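Local coordinates for beta-1,3-xylanase (Alcaligenes sp., PDB 2COV), which binds beta-1,3-xylan through its family 31 carbohydrate-binding module, probably helping the attached xylanase to reach this polysaccharide, at residues G35-C40 with L69-E74; E24-D29 with N52-K57; C9-N14 with L84-T89; V39-Y44 with F59-G64. All blocks are in the same frame, centred on the assembly; numbering follows the deposited sequence.

Contact 1: residues G35-C40 with L69-E74; sequences GWNYVC and LTFKVE
G35, just before the strand, meets the carboxylate of E74, ahead of the antiparallel pairing of strands 37-41 and 66-75 in an immunoglobulin-like sheet. The G35 N-H donates to the anti side of E74 OE1 at 2.9 Å; S33 also bonds this oxygen, while E74 OE2 takes the N-H of G78. W36 follows with CG held between its backbone N and carbonyl carbon (chi1 57°), which lays the indole across E74: CB of E74 stands 3.4 Å from the centroid of the five-membered ring of W36, a CH-pi contact. The indole N-H itself reaches Y38 OH of a second subunit. W36 O accepts E74 N, after which N37 lies opposite V73 in a non-hydrogen-bonded pair. N37 OD1 approaches the edge of the F71 ring, 3.7 Å from CE1, while its ND2 is taken by G48 O. Y38 and K72 exchange two backbone bonds, Y38 N to K72 O being 2.8 Å. V39 CG2 meets the same F71 edge at CD1, 4.0 Å away. C40, disulfide-bonded to C45, pairs with T70 by two further bonds. On the face shared with K72, C40 SG lies 4.0 Å from K72 CE.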
loop_
_atom_site.group_PDB
_atom_site.type_symbol
_atom_site.label_atom_id
_atom_site.label_comp_id
_atom_site.label_asym_id
_atom_site.label_seq_id
_atom_site.Cartn_x
_atom_site.Cartn_y
_atom_site.Cartn_z
ATOM N N GLY A 35 1.764 -12.808 -15.793
ATOM C CA GLY A 35 0.470 -13.501 -15.767
ATOM C C GLY A 35 -0.711 -12.596 -15.620
ATOM O O GLY A 35 -1.811 -12.926 -16.022
ATOM N N TRP A 36 -0.497 -11.481 -14.947
ATOM C CA TRP A 36 -1.442 -10.358 -14.889
ATOM C C TRP A 36 -0.656 -9.057 -15.036
ATOM O O TRP A 36 0.581 -9.031 -14.842
ATOM C CB TRP A 36 -2.323 -10.363 -13.605
ATOM C CG TRP A 36 -1.523 -10.341 -12.330
ATOM C CD1 TRP A 36 -1.173 -11.408 -11.572
ATOM C CD2 TRP A 36 -0.890 -9.201 -11.679
ATOM N NE1 TRP A 36 -0.416 -11.061 -10.530
ATOM C CE2 TRP A 36 -0.219 -9.699 -10.561
ATOM C CE3 TRP A 36 -0.869 -7.848 -11.945
ATOM C CZ2 TRP A 36 0.517 -8.875 -9.740
ATOM C CZ3 TRP A 36 -0.143 -7.015 -11.107
ATOM C CH2 TRP A 36 0.582 -7.525 -10.045
ATOM N N ASN A 37 -1.382 -7.985 -15.417
ATOM C CA ASN A 37 -0.805 -6.635 -15.472
ATOM C C ASN A 37 -1.899 -5.617 -15.362
ATOM O O ASN A 37 -3.012 -5.847 -15.843
ATOM C CB ASN A 37 0.011 -6.430 -16.767
ATOM C CG ASN A 37 -0.868 -6.129 -17.972
ATOM O OD1 ASN A 37 -1.065 -4.961 -18.291
ATOM N ND2 ASN A 37 -1.434 -7.180 -18.616
ATOM N N TYR A 38 -1.577 -4.478 -14.773
ATOM C CA TYR A 38 -2.490 -3.337 -14.725
ATOM C C TYR A 38 -1.779 -2.093 -15.201
ATOM O O TYR A 38 -0.643 -1.859 -14.839
ATOM C CB TYR A 38 -3.060 -3.090 -13.334
ATOM C CG TYR A 38 -4.036 -4.149 -12.875
ATOM C CD1 TYR A 38 -3.609 -5.285 -12.251
ATOM C CD2 TYR A 38 -5.389 -4.002 -13.095
ATOM C CE1 TYR A 38 -4.487 -6.295 -11.913
ATOM C CE2 TYR A 38 -6.280 -4.954 -12.753
ATOM C CZ TYR A 38 -5.835 -6.114 -12.193
ATOM O OH TYR A 38 -6.718 -7.116 -11.853
ATOM N N VAL A 39 -2.523 -1.315 -15.973
ATOM C CA VAL A 39 -2.130 0.017 -16.354
ATOM C C VAL A 39 -3.100 0.961 -15.658
ATOM O O VAL A 39 -4.284 0.741 -15.683
ATOM C CB VAL A 39 -2.228 0.125 -17.886
ATOM C CG1 VAL A 39 -1.833 1.465 -18.289
ATOM C CG2 VAL A 39 -1.361 -0.945 -18.582
ATOM N N CYS A 40 -2.579 2.051 -15.096
ATOM C CA CYS A 40 -3.421 2.962 -14.304
ATOM C C CYS A 40 -3.105 4.408 -14.619
ATOM O O CYS A 40 -1.957 4.782 -14.940
ATOM C CB CYS A 40 -3.206 2.787 -12.794
ATOM S SG CYS A 40 -2.942 1.093 -12.244
ATOM N N LEU A 69 1.031 8.048 -13.783
ATOM C CA LEU A 69 0.930 6.741 -14.477
ATOM C C LEU A 69 1.389 5.658 -13.554
ATOM O O LEU A 69 2.403 5.825 -12.850
ATOM C CB LEU A 69 1.854 6.756 -15.714
ATOM C CG LEU A 69 1.760 7.935 -16.696
ATOM C CD1 LEU A 69 2.634 7.666 -17.936
ATOM C CD2 LEU A 69 0.310 8.219 -17.046
ATOM N N THR A 70 0.752 4.497 -13.604
ATOM C CA THR A 70 1.268 3.330 -12.879
ATOM C C THR A 70 1.150 2.111 -13.779
ATOM O O THR A 70 0.214 1.940 -14.537
ATOM C CB THR A 70 0.426 3.029 -11.621
ATOM O OG1 THR A 70 0.410 4.197 -10.782
ATOM C CG2 THR A 70 0.906 1.858 -10.803
ATOM N N PHE A 71 2.199 1.284 -13.664
ATOM C CA PHE A 71 2.196 -0.024 -14.294
ATOM C C PHE A 71 2.522 -1.033 -13.231
ATOM O O PHE A 71 3.510 -0.890 -12.488
ATOM C CB PHE A 71 3.245 -0.122 -15.397
ATOM C CG PHE A 71 3.250 -1.438 -16.134
ATOM C CD1 PHE A 71 2.109 -1.879 -16.763
ATOM C CD2 PHE A 71 4.325 -2.270 -16.182
ATOM C CE1 PHE A 71 2.036 -3.106 -17.403
ATOM C CE2 PHE A 71 4.308 -3.478 -16.854
ATOM C CZ PHE A 71 3.177 -3.889 -17.431
ATOM N N LYS A 72 1.632 -2.002 -13.089
ATOM C CA LYS A 72 1.783 -3.108 -12.161
ATOM C C LYS A 72 1.852 -4.411 -12.925
ATOM O O LYS A 72 1.043 -4.644 -13.796
ATOM C CB LYS A 72 0.596 -3.201 -11.181
ATOM C CG LYS A 72 0.105 -1.934 -10.601
ATOM C CD LYS A 72 -0.958 -2.134 -9.563
ATOM C CE LYS A 72 -1.492 -0.834 -9.003
ATOM N NZ LYS A 72 -2.560 -1.040 -8.000
ATOM N N VAL A 73 2.819 -5.249 -12.601
ATOM C CA VAL A 73 2.997 -6.450 -13.366
ATOM C C VAL A 73 3.407 -7.631 -12.544
ATOM O O VAL A 73 4.282 -7.523 -11.674
ATOM C CB VAL A 73 3.970 -6.187 -14.554
ATOM C CG1 VAL A 73 5.419 -5.851 -14.122
ATOM C CG2 VAL A 73 3.962 -7.365 -15.535
ATOM N N GLU A 74 2.800 -8.778 -12.804
ATOM C CA GLU A 74 3.183 -10.076 -12.211
ATOM C C GLU A 74 4.555 -10.443 -12.689
ATOM O O GLU A 74 4.909 -10.257 -13.830
ATOM C CB GLU A 74 2.155 -11.102 -12.687
ATOM C CG GLU A 74 2.187 -12.404 -11.971
ATOM C CD GLU A 74 3.281 -13.368 -12.423
ATOM O OE1 GLU A 74 3.519 -13.555 -13.640
ATOM O OE2 GLU A 74 3.890 -13.996 -11.491
#

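Contact 2: residues E24-D29 with N52-K57; sequences EVYHVD and NGAFRK
V25-K57 and H27-F55 are the hydrogen-bonded pairs where strand 22-28 runs antiparallel to strand 54-60 in an immunoglobulin-like sheet. Each gives two backbone bonds, and past the strand end D29 N adds an almost straight one to G53 O (2.8 Å, 178°). The non-hydrogen-bonded pairs bring side chains together: Y26 CB lies 3.9 Å from R56 CB, and A54 CB sits near V28 CA. Charge enters where the strands are more accessible. The E24 chain is fully extended and brings OE1 to the edge of the R56 guanidinium, a weak salt bridge of 3.4 Å to NH2. Both ends are held by others too: OE1 by N16, and the guanidinium by S51 O and N96 O. E24 OE2 instead rests on the aliphatic part of R56, 3.3 Å from CD. Among the aromatics, F55 presents its ring edge to H27 O, and to the nearly perpendicular carboxylate of D29. K50 and the N-H of G31 hold that carboxylate, and D29 OD1 lies 4.0 Å from F55 CE1.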
loop_
_atom_site.group_PDB
_atom_site.type_symbol
_atom_site.label_atom_id
_atom_site.label_comp_id
_atom_site.label_asym_id
_atom_site.label_seq_id
_atom_site.Cartn_x
_atom_site.Cartn_y
_atom_site.Cartn_z
ATOM N N GLU A 24 -3.419 7.000 -24.076
ATOM C CA GLU A 24 -3.065 5.586 -23.949
ATOM C C GLU A 24 -1.795 5.569 -23.106
ATOM O O GLU A 24 -0.791 6.140 -23.476
ATOM C CB GLU A 24 -2.799 4.998 -25.329
ATOM C CG GLU A 24 -2.333 3.522 -25.230
ATOM C CD GLU A 24 -2.069 2.875 -26.549
ATOM O OE1 GLU A 24 -1.185 3.345 -27.254
ATOM O OE2 GLU A 24 -2.674 1.870 -26.847
ATOM N N VAL A 25 -1.842 4.814 -22.051
ATOM C CA VAL A 25 -0.695 4.603 -21.150
ATOM C C VAL A 25 -0.113 3.266 -21.493
ATOM O O VAL A 25 -0.839 2.301 -21.736
ATOM C CB VAL A 25 -1.130 4.661 -19.683
ATOM C CG1 VAL A 25 0.024 4.387 -18.755
ATOM C CG2 VAL A 25 -1.813 6.017 -19.363
ATOM N N TYR A 26 1.191 3.158 -21.590
ATOM C CA TYR A 26 1.810 1.884 -21.921
ATOM C C TYR A 26 3.160 1.700 -21.255
ATOM O O TYR A 26 3.824 2.605 -20.812
ATOM C CB TYR A 26 1.962 1.742 -23.428
ATOM C CG TYR A 26 2.962 2.707 -24.071
ATOM C CD1 TYR A 26 4.308 2.409 -24.131
ATOM C CD2 TYR A 26 2.542 3.902 -24.670
ATOM C CE1 TYR A 26 5.217 3.275 -24.727
ATOM C CE2 TYR A 26 3.443 4.737 -25.260
ATOM C CZ TYR A 26 4.769 4.456 -25.287
ATOM O OH TYR A 26 5.664 5.323 -25.922
ATOM N N HIS A 27 3.537 0.416 -21.165
ATOM C CA HIS A 27 4.858 0.018 -20.787
ATOM C C HIS A 27 5.347 -1.047 -21.788
ATOM O O HIS A 27 4.733 -2.094 -21.941
ATOM C CB HIS A 27 4.977 -0.549 -19.377
ATOM C CG HIS A 27 6.367 -0.445 -18.807
ATOM N ND1 HIS A 27 7.469 -1.009 -19.426
ATOM C CD2 HIS A 27 6.853 0.291 -17.768
ATOM C CE1 HIS A 27 8.564 -0.664 -18.741
ATOM N NE2 HIS A 27 8.222 0.124 -17.718
ATOM N N VAL A 28 6.458 -0.777 -22.451
ATOM C CA VAL A 28 7.107 -1.744 -23.316
ATOM C C VAL A 28 7.450 -3.009 -22.513
ATOM O O VAL A 28 7.840 -2.963 -21.358
ATOM C CB VAL A 28 8.381 -1.128 -23.948
ATOM C CG1 VAL A 28 9.174 -2.148 -24.770
ATOM C CG2 VAL A 28 7.958 0.008 -24.852
ATOM N N ASP A 29 7.279 -4.171 -23.146
ATOM C CA ASP A 29 7.611 -5.467 -22.486
ATOM C C ASP A 29 9.081 -5.530 -22.123
ATOM O O ASP A 29 9.927 -5.426 -23.011
ATOM C CB ASP A 29 7.246 -6.573 -23.480
ATOM C CG ASP A 29 7.393 -7.935 -22.905
ATOM O OD1 ASP A 29 7.549 -8.056 -21.671
ATOM O OD2 ASP A 29 7.285 -8.874 -23.713
ATOM N N ASN A 52 1.774 -5.435 -29.883
ATOM C CA ASN A 52 2.918 -4.792 -30.500
ATOM C C ASN A 52 4.019 -4.426 -29.556
ATOM O O ASN A 52 4.629 -3.355 -29.658
ATOM C CB ASN A 52 2.412 -3.641 -31.367
ATOM C CG ASN A 52 1.818 -4.200 -32.667
ATOM O OD1 ASN A 52 2.531 -4.792 -33.446
ATOM N ND2 ASN A 52 0.500 -4.006 -32.885
ATOM N N GLY A 53 4.268 -5.335 -28.612
ATOM C CA GLY A 53 5.431 -5.190 -27.783
ATOM C C GLY A 53 5.256 -4.387 -26.493
ATOM O O GLY A 53 6.244 -4.238 -25.790
ATOM N N ALA A 54 4.038 -3.959 -26.172
ATOM C CA ALA A 54 3.798 -3.154 -24.998
ATOM C C ALA A 54 2.464 -3.546 -24.397
ATOM O O ALA A 54 1.504 -3.907 -25.107
ATOM C CB ALA A 54 3.793 -1.660 -25.364
ATOM N N PHE A 55 2.384 -3.348 -23.101
ATOM C CA PHE A 55 1.161 -3.441 -22.340
ATOM C C PHE A 55 0.488 -2.105 -22.360
ATOM O O PHE A 55 1.156 -1.135 -22.018
ATOM C CB PHE A 55 1.431 -3.874 -20.911
ATOM C CG PHE A 55 2.044 -5.269 -20.809
ATOM C CD1 PHE A 55 3.396 -5.430 -20.789
ATOM C CD2 PHE A 55 1.221 -6.366 -20.697
ATOM C CE1 PHE A 55 3.952 -6.706 -20.687
ATOM C CE2 PHE A 55 1.766 -7.666 -20.627
ATOM C CZ PHE A 55 3.118 -7.790 -20.600
ATOM N N ARG A 56 -0.804 -2.000 -22.689
ATOM C CA ARG A 56 -1.376 -0.719 -22.995
ATOM C C ARG A 56 -2.851 -0.639 -22.658
ATOM O O ARG A 56 -3.549 -1.666 -22.733
ATOM C CB ARG A 56 -1.142 -0.363 -24.400
ATOM C CG ARG A 56 -1.596 -1.233 -25.451
ATOM C CD ARG A 56 -0.786 -0.803 -26.985
ATOM N NE ARG A 56 0.430 -1.321 -27.562
ATOM C CZ ARG A 56 1.225 -0.487 -28.165
ATOM N NH1 ARG A 56 2.324 -0.885 -28.703
ATOM N NH2 ARG A 56 0.946 0.894 -28.142
ATOM N N LYS A 57 -3.327 0.550 -22.253
ATOM C CA LYS A 57 -4.723 0.783 -22.039
ATOM C C LYS A 57 -5.012 2.270 -22.209
ATOM O O LYS A 57 -4.142 3.091 -21.968
ATOM C CB LYS A 57 -5.193 0.310 -20.650
ATOM C CG LYS A 57 -6.699 -0.111 -20.575
ATOM C CD LYS A 57 -6.944 -1.381 -21.333
ATOM C CE LYS A 57 -8.440 -1.736 -21.286
ATOM N NZ LYS A 57 -8.884 -2.676 -22.266
#

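Contact 3: residues C9-N14 with L84-T89; sequences CQDDFN and LDRNIT
F13 and R86, CA atoms 8.2 Å apart, join strands 13-19 and 80-89 without backbone pairing; these are the two outermost strands of the sheet within this chain, in an immunoglobulin-like fold. Side chains span the gap, F13 and R86 in nearly equal measure. In R86, CG starts between the backbone N and the carbonyl carbon, and the chain then bends at chi3 (-68°), so that the guanidinium turns back to the strand of F13. Its NH1 donates to F13 O at 2.8 Å, with the acceptor close to the guanidinium plane and the donor in the carbonyl plane. On the way R86 slides past the phenyl ring of F13, with CG over one face, 4.0 Å from the ring centroid. L84 contributes CB, 3.8 Å from F13 CE1, and H27 packs its ring against that of F13. The guanidinium lies between two neighbours: I88 CG2 is over one face and D11 OD1 over the other. D11 OD1 is 3.9 Å from R86 NH1 and well out of plane, so this long ion pair rests on charge alone. L84, D85 and R86 pair antiparallel with a strand of a third subunit, so the sheet runs on across this interface, and R76 of that subunit packs on F13 and R86. One arginine thus does two jobs: its CG packs on the phenyl face while NH1 satisfies a carbonyl oxygen.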
loop_
_atom_site.group_PDB
_atom_site.type_symbol
_atom_site.label_atom_id
_atom_site.label_comp_id
_atom_site.label_asym_id
_atom_site.label_seq_id
_atom_site.Cartn_x
_atom_site.Cartn_y
_atom_site.Cartn_z
ATOM N N CYS A 9 9.555 10.408 -26.312
ATOM C CA CYS A 9 9.081 9.074 -26.699
ATOM C C CYS A 9 10.039 7.948 -26.432
ATOM O O CYS A 9 9.749 6.810 -26.724
ATOM C CB CYS A 9 8.721 9.080 -28.175
ATOM S SG CYS A 9 7.284 10.033 -28.496
ATOM N N GLN A 10 11.219 8.201 -25.886
ATOM C CA GLN A 10 12.215 7.173 -25.689
ATOM C C GLN A 10 11.912 6.153 -24.590
ATOM O O GLN A 10 12.285 4.965 -24.668
ATOM C CB GLN A 10 13.564 7.863 -25.431
ATOM C CG GLN A 10 14.105 8.456 -26.738
ATOM C CD GLN A 10 15.321 9.275 -26.628
ATOM O OE1 GLN A 10 15.930 9.436 -25.553
ATOM N NE2 GLN A 10 15.651 9.916 -27.761
ATOM N N ASP A 11 11.348 6.627 -23.518
ATOM C CA ASP A 11 11.175 5.806 -22.349
ATOM C C ASP A 11 10.172 4.705 -22.589
ATOM O O ASP A 11 9.188 4.870 -23.277
ATOM C CB ASP A 11 10.680 6.671 -21.161
ATOM C CG ASP A 11 11.770 7.539 -20.504
ATOM O OD1 ASP A 11 11.369 8.255 -19.589
ATOM O OD2 ASP A 11 12.974 7.526 -20.871
ATOM N N ASP A 12 10.518 3.574 -22.030
ATOM C CA ASP A 12 9.663 2.386 -22.091
ATOM C C ASP A 12 8.337 2.529 -21.370
ATOM O O ASP A 12 7.398 1.844 -21.742
ATOM C CB ASP A 12 10.429 1.228 -21.488
ATOM C CG ASP A 12 11.551 0.691 -22.374
ATOM O OD1 ASP A 12 11.465 0.800 -23.612
ATOM O OD2 ASP A 12 12.434 0.079 -21.759
ATOM N N PHE A 13 8.244 3.393 -20.388
ATOM C CA PHE A 13 7.045 3.677 -19.621
ATOM C C PHE A 13 6.557 5.033 -20.078
ATOM O O PHE A 13 7.232 6.037 -19.834
ATOM C CB PHE A 13 7.422 3.698 -18.135
ATOM C CG PHE A 13 6.261 3.760 -17.182
ATOM C CD1 PHE A 13 6.505 4.041 -15.842
ATOM C CD2 PHE A 13 4.932 3.591 -17.566
ATOM C CE1 PHE A 13 5.519 4.116 -14.917
ATOM C CE2 PHE A 13 3.919 3.637 -16.638
ATOM C CZ PHE A 13 4.220 3.908 -15.323
ATOM N N ASN A 14 5.463 5.094 -20.822
ATOM C CA ASN A 14 5.133 6.349 -21.479
ATOM C C ASN A 14 3.646 6.374 -21.857
ATOM O O ASN A 14 2.844 5.573 -21.406
ATOM C CB ASN A 14 6.080 6.473 -22.683
ATOM C CG ASN A 14 6.589 7.828 -22.968
ATOM O OD1 ASN A 14 7.780 7.895 -23.458
ATOM N ND2 ASN A 14 5.870 8.825 -22.708
ATOM N N LEU A 84 5.540 0.305 -10.947
ATOM C CA LEU A 84 6.235 1.494 -11.414
ATOM C C LEU A 84 5.299 2.683 -11.469
ATOM O O LEU A 84 4.213 2.516 -12.001
ATOM C CB LEU A 84 6.853 1.296 -12.812
ATOM C CG LEU A 84 7.866 0.189 -13.001
ATOM C CD1 LEU A 84 7.149 -1.089 -13.386
ATOM C CD2 LEU A 84 8.776 0.455 -14.131
ATOM N N ASP A 85 5.734 3.836 -10.943
ATOM C CA ASP A 85 4.956 5.051 -11.030
ATOM C C ASP A 85 5.752 6.130 -11.695
ATOM O O ASP A 85 6.930 6.286 -11.386
ATOM C CB ASP A 85 4.516 5.536 -9.630
ATOM C CG ASP A 85 3.745 4.491 -8.771
ATOM O OD1 ASP A 85 2.709 4.052 -9.218
ATOM O OD2 ASP A 85 4.212 4.084 -7.624
ATOM N N ARG A 86 5.101 6.963 -12.505
ATOM C CA ARG A 86 5.743 8.224 -12.962
ATOM C C ARG A 86 4.690 9.274 -13.189
ATOM O O ARG A 86 3.618 8.970 -13.705
ATOM C CB ARG A 86 6.561 7.968 -14.180
ATOM C CG ARG A 86 5.831 7.767 -15.467
ATOM C CD ARG A 86 6.773 7.657 -16.724
ATOM N NE ARG A 86 7.409 8.978 -16.949
ATOM C CZ ARG A 86 7.717 9.462 -18.158
ATOM N NH1 ARG A 86 7.568 8.790 -19.291
ATOM N NH2 ARG A 86 8.252 10.671 -18.258
ATOM N N ASN A 87 5.027 10.522 -12.941
ATOM C CA ASN A 87 4.117 11.649 -13.237
ATOM C C ASN A 87 4.409 12.243 -14.574
ATOM O O ASN A 87 5.580 12.423 -14.963
ATOM C CB ASN A 87 4.273 12.760 -12.181
ATOM C CG ASN A 87 3.904 12.358 -10.799
ATOM O OD1 ASN A 87 3.171 11.406 -10.589
ATOM N ND2 ASN A 87 4.416 13.153 -9.816
ATOM N N ILE A 88 3.339 12.582 -15.295
ATOM C CA ILE A 88 3.413 13.178 -16.626
ATOM C C ILE A 88 2.386 14.315 -16.759
ATOM O O ILE A 88 1.458 14.431 -15.968
ATOM C CB ILE A 88 3.235 12.129 -17.797
ATOM C CG1 ILE A 88 1.861 11.478 -17.776
ATOM C CG2 ILE A 88 4.316 11.094 -17.718
ATOM C CD1 ILE A 88 0.711 12.274 -18.478
ATOM N N THR A 89 2.639 15.143 -17.740
ATOM C CA THR A 89 1.632 16.081 -18.253
ATOM C C THR A 89 1.094 15.592 -19.589
ATOM O O THR A 89 1.870 15.233 -20.449
ATOM C CB THR A 89 2.253 17.468 -18.382
ATOM O OG1 THR A 89 2.728 17.915 -17.102
ATOM C CG2 THR A 89 1.234 18.496 -18.950
#

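Contact 4: residues V39-Y44 with F59-G64; sequences VCLNDY and FNAVLG
F59 has the largest share of this buried contact, its phenyl ring reaching past the intervening strand 44-51 into the interior of the immunoglobulin-like sandwich to meet strand 37-41. With CG anti to the carbonyl carbon (chi1 -60°), the ring is directed at the backbone of V39 and C40. L41 is its main partner. The two side chains slide past each other in opposite directions: L41 CB sits over one face of the F59 ring, 4.0 Å from its centroid in a CH-pi contact, and the CD2 branch continues along to F59 CB (3.7 Å). That same methyl comes within 3.4 Å of N60 O and brushes A61 CB. Around the rim of the ring, V39 offers both its carbonyl and its side chain: V39 O lies near the ring plane, 3.3 Å from F59 CZ, and CG1 is 3.9 Å from CE1. Y44 comes edge to edge, its CD2 being 3.8 Å from F59 CE2. L41 and Y44 close a type I' turn, L41 N to Y44 O and Y44 N to L41 O bonding at 3.0 Å each, so the hairpin holds both residues against the ring. V25 packs on F59 and I23 on L41, from strand 22-28. No hydrogen bond joins the two segments. Their association rests on packing: one phenyl ring against L41 on a face and V39 and Y44 at its rim, which is consistent with a buried core contact.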
loop_
_atom_site.group_PDB
_atom_site.type_symbol
_atom_site.label_atom_id
_atom_site.label_comp_id
_atom_site.label_asym_id
_atom_site.label_seq_id
_atom_site.Cartn_x
_atom_site.Cartn_y
_atom_site.Cartn_z
ATOM N N VAL A 39 -2.523 -1.315 -15.973
ATOM C CA VAL A 39 -2.130 0.017 -16.354
ATOM C C VAL A 39 -3.100 0.961 -15.658
ATOM O O VAL A 39 -4.284 0.741 -15.683
ATOM C CB VAL A 39 -2.228 0.125 -17.886
ATOM C CG1 VAL A 39 -1.833 1.465 -18.289
ATOM C CG2 VAL A 39 -1.361 -0.945 -18.582
ATOM N N CYS A 40 -2.579 2.051 -15.096
ATOM C CA CYS A 40 -3.421 2.962 -14.304
ATOM C C CYS A 40 -3.105 4.408 -14.619
ATOM O O CYS A 40 -1.957 4.782 -14.940
ATOM C CB CYS A 40 -3.206 2.787 -12.794
ATOM S SG CYS A 40 -2.942 1.093 -12.244
ATOM N N LEU A 41 -4.148 5.218 -14.468
ATOM C CA LEU A 41 -4.026 6.682 -14.573
ATOM C C LEU A 41 -4.646 7.233 -13.297
ATOM O O LEU A 41 -5.824 6.994 -13.014
ATOM C CB LEU A 41 -4.846 7.192 -15.787
ATOM C CG LEU A 41 -4.626 8.631 -16.138
ATOM C CD1 LEU A 41 -3.302 8.807 -16.803
ATOM C CD2 LEU A 41 -5.760 9.201 -17.051
ATOM N N ASN A 42 -3.855 7.961 -12.530
ATOM C CA ASN A 42 -4.309 8.453 -11.258
ATOM C C ASN A 42 -4.936 7.380 -10.379
ATOM O O ASN A 42 -5.937 7.601 -9.640
ATOM C CB ASN A 42 -5.284 9.654 -11.381
ATOM C CG ASN A 42 -4.631 10.934 -11.793
ATOM O OD1 ASN A 42 -3.385 11.028 -11.883
ATOM N ND2 ASN A 42 -5.426 11.942 -12.075
ATOM N N ASP A 43 -4.311 6.199 -10.375
ATOM C CA ASP A 43 -4.724 5.082 -9.536
ATOM C C ASP A 43 -6.075 4.455 -9.901
ATOM O O ASP A 43 -6.640 3.679 -9.142
ATOM C CB ASP A 43 -4.702 5.405 -7.998
ATOM C CG ASP A 43 -3.500 6.191 -7.592
ATOM O OD1 ASP A 43 -3.623 7.398 -7.174
ATOM O OD2 ASP A 43 -2.389 5.629 -7.735
ATOM N N TYR A 44 -6.591 4.790 -11.089
ATOM C CA TYR A 44 -7.724 4.079 -11.714
ATOM C C TYR A 44 -7.077 3.046 -12.639
ATOM O O TYR A 44 -6.389 3.445 -13.564
ATOM C CB TYR A 44 -8.588 5.063 -12.480
ATOM C CG TYR A 44 -9.704 4.395 -13.217
ATOM C CD1 TYR A 44 -10.900 4.151 -12.599
ATOM C CD2 TYR A 44 -9.560 4.031 -14.537
ATOM C CE1 TYR A 44 -11.922 3.531 -13.303
ATOM C CE2 TYR A 44 -10.622 3.404 -15.211
ATOM C CZ TYR A 44 -11.762 3.130 -14.578
ATOM O OH TYR A 44 -12.813 2.525 -15.257
ATOM N N PHE A 59 -7.578 5.739 -21.448
ATOM C CA PHE A 59 -8.321 6.384 -20.376
ATOM C C PHE A 59 -8.792 7.746 -20.839
ATOM O O PHE A 59 -8.216 8.340 -21.732
ATOM C CB PHE A 59 -7.355 6.652 -19.194
ATOM C CG PHE A 59 -6.713 5.410 -18.632
ATOM C CD1 PHE A 59 -5.569 4.918 -19.182
ATOM C CD2 PHE A 59 -7.260 4.759 -17.579
ATOM C CE1 PHE A 59 -4.997 3.755 -18.685
ATOM C CE2 PHE A 59 -6.673 3.638 -17.043
ATOM C CZ PHE A 59 -5.543 3.136 -17.619
ATOM N N ASN A 60 -9.826 8.247 -20.181
ATOM C CA ASN A 60 -10.219 9.644 -20.349
ATOM C C ASN A 60 -9.123 10.538 -19.781
ATOM O O ASN A 60 -8.572 10.215 -18.717
ATOM C CB ASN A 60 -11.513 9.935 -19.598
ATOM C CG ASN A 60 -12.680 9.102 -20.065
ATOM O OD1 ASN A 60 -12.914 8.907 -21.266
ATOM N ND2 ASN A 60 -13.425 8.617 -19.095
ATOM N N ALA A 61 -8.848 11.651 -20.403
ATOM C CA ALA A 61 -7.881 12.625 -19.889
ATOM C C ALA A 61 -8.160 13.993 -20.468
ATOM O O ALA A 61 -8.934 14.153 -21.418
ATOM C CB ALA A 61 -6.453 12.202 -20.209
ATOM N N VAL A 62 -7.463 14.992 -19.948
ATOM C CA VAL A 62 -7.625 16.390 -20.392
ATOM C C VAL A 62 -6.244 16.927 -20.717
ATOM O O VAL A 62 -5.352 16.875 -19.888
ATOM C CB VAL A 62 -8.271 17.228 -19.304
ATOM C CG1 VAL A 62 -8.301 18.715 -19.692
ATOM C CG2 VAL A 62 -9.634 16.715 -19.033
ATOM N N LEU A 63 -6.048 17.409 -21.923
ATOM C CA LEU A 63 -4.781 17.988 -22.323
ATOM C C LEU A 63 -4.324 19.074 -21.354
ATOM O O LEU A 63 -5.119 19.948 -20.993
ATOM C CB LEU A 63 -4.839 18.555 -23.739
ATOM C CG LEU A 63 -4.796 17.547 -24.857
ATOM C CD1 LEU A 63 -5.278 18.255 -26.137
ATOM C CD2 LEU A 63 -3.399 16.967 -24.973
ATOM N N GLY A 64 -3.031 19.014 -20.956
ATOM C CA GLY A 64 -2.433 19.979 -20.055
ATOM C C GLY A 64 -2.569 19.662 -18.613
ATOM O O GLY A 64 -1.956 20.366 -17.804
#

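The four contacts contrast backbone pairing with side-chain packing. Contacts 1 and 2 zip neighbouring strands and are partly buried, but contact 1 ends at a surface where a second subunit touches it, whereas contact 2 meets no other chain and puts its charges at a more accessible face. Contacts 3 and 4 cross between strands that are not neighbours: contact 4 is buried and apolar, contact 3 mixes arginine chemistry with ring packing and borders a third subunit. Contacts 1 and 4 share V39 and C40; contacts 2 and 4 both use strand 54-60. The interior joins them, V39 packing on V25, F71 on F55 and H27, and L69 on L41.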